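Local structure of peptidase M14 domain-containing protein (Shewanella amazonensis, 2QVP) at residues A[129-134]-A[225-230]. The protein is a putative zinc-dependent metallopeptidase of the M14 family, probably acting as a carboxypeptidase. Sequence-based numbering, arbitrary orientation.
Sequences GFFIEN and FDTSFE. With GOL (glycerol), chain F.
F130 lays its ring against the first turn of helix 229-235, and its backbone fastens the two segments together: F130 N donates to T227 O (3.0 Å). From CB outward, the side chain first passes this same oxygen, which lies 3.5 Å from F130 CB and reaches the ring edge at CD2. With chi1 at -66°, CG stands beside the backbone N, and this lays the ring over the backbone and CB of F229: CG meets F229 CA, CD2 F229 N, CE2 F229 CB, and CD1 nears F229 CD1, which is 3.7 Å from F130 CE1. CZ, the tip, meets F229 CD1 and CB. F229 presents its edge to the F130 face in a T-shaped stack, planes at 64°, while its CB makes a CH-pi contact over that face. A flat, apolar ring suits this place; an alanine here would probably leave the F229 edge without the face it packs on.

T227 meets the residues flanking F130 with its two branches. Its OG1 accepts from G129 N at 3.1 Å and is also hydrogen-bonded with R128 NE, whereas methyl CG2 rests 3.4 Å from F131 CE1. Glycine readily adopts the positive phi of G129. D226 OD1 accepts from S228 N, an Asx turn, and from S228 OG, steadying the helix N-cap residue. Glycerol O2 donates to F130 O and its O3 to D226 O, while I132 N donates to O1.

S228's side chain lies about 9 Å from that of E245, the predicted proton donor/acceptor, so the helix start probably borders the active site. The contact joins hairpin strand 131-133, paired with 136-138, to helix 229-235, with L151 and L150 of helix 145-152 packing on F130 and F229, respectively.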
# COMPACT_ATOMS: atom_id res chain seq x y z
N GLY A 129 3.54 -2.19 -14.97
CA GLY A 129 4.07 -1.28 -15.96
C GLY A 129 4.82 -0.08 -15.43
O GLY A 129 4.71 1.01 -15.98
N PHE A 130 5.61 -0.28 -14.38
CA PHE A 130 6.45 0.78 -13.81
C PHE A 130 7.88 0.42 -14.15
O PHE A 130 8.39 -0.58 -13.66
CB PHE A 130 6.27 0.86 -12.30
CG PHE A 130 4.91 1.31 -11.87
CD1 PHE A 130 4.62 2.67 -11.78
CD2 PHE A 130 3.91 0.38 -11.57
CE1 PHE A 130 3.36 3.10 -11.39
CE2 PHE A 130 2.65 0.79 -11.20
CZ PHE A 130 2.37 2.17 -11.10
N PHE A 131 8.53 1.25 -14.96
CA PHE A 131 9.86 0.94 -15.45
C PHE A 131 10.85 2.01 -15.08
O PHE A 131 10.48 3.16 -14.80
CB PHE A 131 9.87 0.78 -16.98
CG PHE A 131 8.87 -0.18 -17.47
CD1 PHE A 131 9.19 -1.54 -17.56
CD2 PHE A 131 7.59 0.26 -17.80
CE1 PHE A 131 8.23 -2.45 -17.97
CE2 PHE A 131 6.64 -0.64 -18.25
CZ PHE A 131 6.95 -2.00 -18.31
N ILE A 132 12.10 1.59 -15.00
CA ILE A 132 13.20 2.47 -14.75
C ILE A 132 14.23 1.96 -15.77
O ILE A 132 14.59 0.77 -15.76
CB ILE A 132 13.60 2.54 -13.19
CG1 ILE A 132 14.61 3.67 -12.94
CG2 ILE A 132 14.17 1.25 -12.64
CD1 ILE A 132 14.60 4.15 -11.52
N GLU A 133 14.62 2.85 -16.69
CA GLU A 133 15.56 2.55 -17.79
C GLU A 133 16.74 3.50 -17.72
O GLU A 133 16.56 4.72 -17.92
CB GLU A 133 14.88 2.69 -19.16
CG GLU A 133 13.67 1.81 -19.36
CD GLU A 133 13.99 0.34 -19.19
OE1 GLU A 133 15.08 -0.06 -19.61
OE2 GLU A 133 13.15 -0.41 -18.64
N ASN A 134 17.91 2.95 -17.43
CA ASN A 134 19.16 3.71 -17.27
C ASN A 134 18.98 4.94 -16.36
O ASN A 134 19.34 6.05 -16.72
CB ASN A 134 19.69 4.09 -18.64
CG ASN A 134 19.87 2.87 -19.53
OD1 ASN A 134 20.54 1.91 -19.16
ND2 ASN A 134 19.26 2.89 -20.71
N PHE A 225 11.35 -9.37 -8.20
CA PHE A 225 11.13 -8.16 -8.99
C PHE A 225 10.34 -8.40 -10.28
O PHE A 225 10.56 -9.38 -10.98
CB PHE A 225 12.44 -7.49 -9.33
CG PHE A 225 13.12 -6.91 -8.16
CD1 PHE A 225 13.93 -7.69 -7.36
CD2 PHE A 225 12.97 -5.57 -7.85
CE1 PHE A 225 14.57 -7.16 -6.26
CE2 PHE A 225 13.63 -5.02 -6.76
CZ PHE A 225 14.43 -5.82 -5.97
N ASP A 226 9.41 -7.49 -10.55
CA ASP A 226 8.62 -7.48 -11.78
C ASP A 226 8.44 -5.99 -12.10
O ASP A 226 9.30 -5.22 -11.75
CB ASP A 226 7.33 -8.28 -11.59
CG ASP A 226 6.49 -7.80 -10.44
OD1 ASP A 226 6.78 -6.71 -9.86
OD2 ASP A 226 5.54 -8.54 -10.10
N THR A 227 7.35 -5.58 -12.74
CA THR A 227 7.11 -4.16 -13.06
C THR A 227 6.07 -3.55 -12.11
O THR A 227 5.43 -2.54 -12.44
CB THR A 227 6.73 -4.02 -14.52
OG1 THR A 227 5.44 -4.60 -14.75
CG2 THR A 227 7.82 -4.70 -15.41
N SER A 228 5.94 -4.12 -10.91
CA SER A 228 5.05 -3.58 -9.87
C SER A 228 5.57 -2.27 -9.35
O SER A 228 6.78 -1.94 -9.49
CB SER A 228 4.84 -4.56 -8.70
OG SER A 228 6.04 -4.76 -7.97
N PHE A 229 4.66 -1.49 -8.75
CA PHE A 229 5.01 -0.20 -8.16
C PHE A 229 6.16 -0.33 -7.11
O PHE A 229 7.14 0.42 -7.12
CB PHE A 229 3.73 0.49 -7.61
CG PHE A 229 3.96 1.83 -6.99
CD1 PHE A 229 4.33 2.93 -7.78
CD2 PHE A 229 3.77 2.02 -5.62
CE1 PHE A 229 4.51 4.18 -7.21
CE2 PHE A 229 3.92 3.27 -5.05
CZ PHE A 229 4.31 4.35 -5.83
N GLU A 230 6.04 -1.32 -6.23
CA GLU A 230 7.05 -1.59 -5.17
C GLU A 230 8.40 -2.07 -5.74
O GLU A 230 9.44 -1.71 -5.20
CB GLU A 230 6.51 -2.54 -4.05
CG GLU A 230 6.13 -3.98 -4.42
CD GLU A 230 4.75 -4.16 -5.10
OE1 GLU A 230 4.07 -3.15 -5.44
OE2 GLU A 230 4.36 -5.32 -5.33
C1 GOL F . 12.41 -2.26 -13.83
O1 GOL F . 12.42 -1.54 -15.04
C2 GOL F . 11.11 -2.10 -13.02
O2 GOL F . 10.90 -0.74 -12.64
C3 GOL F . 11.13 -2.86 -11.69
O3 GOL F . 11.63 -4.19 -11.77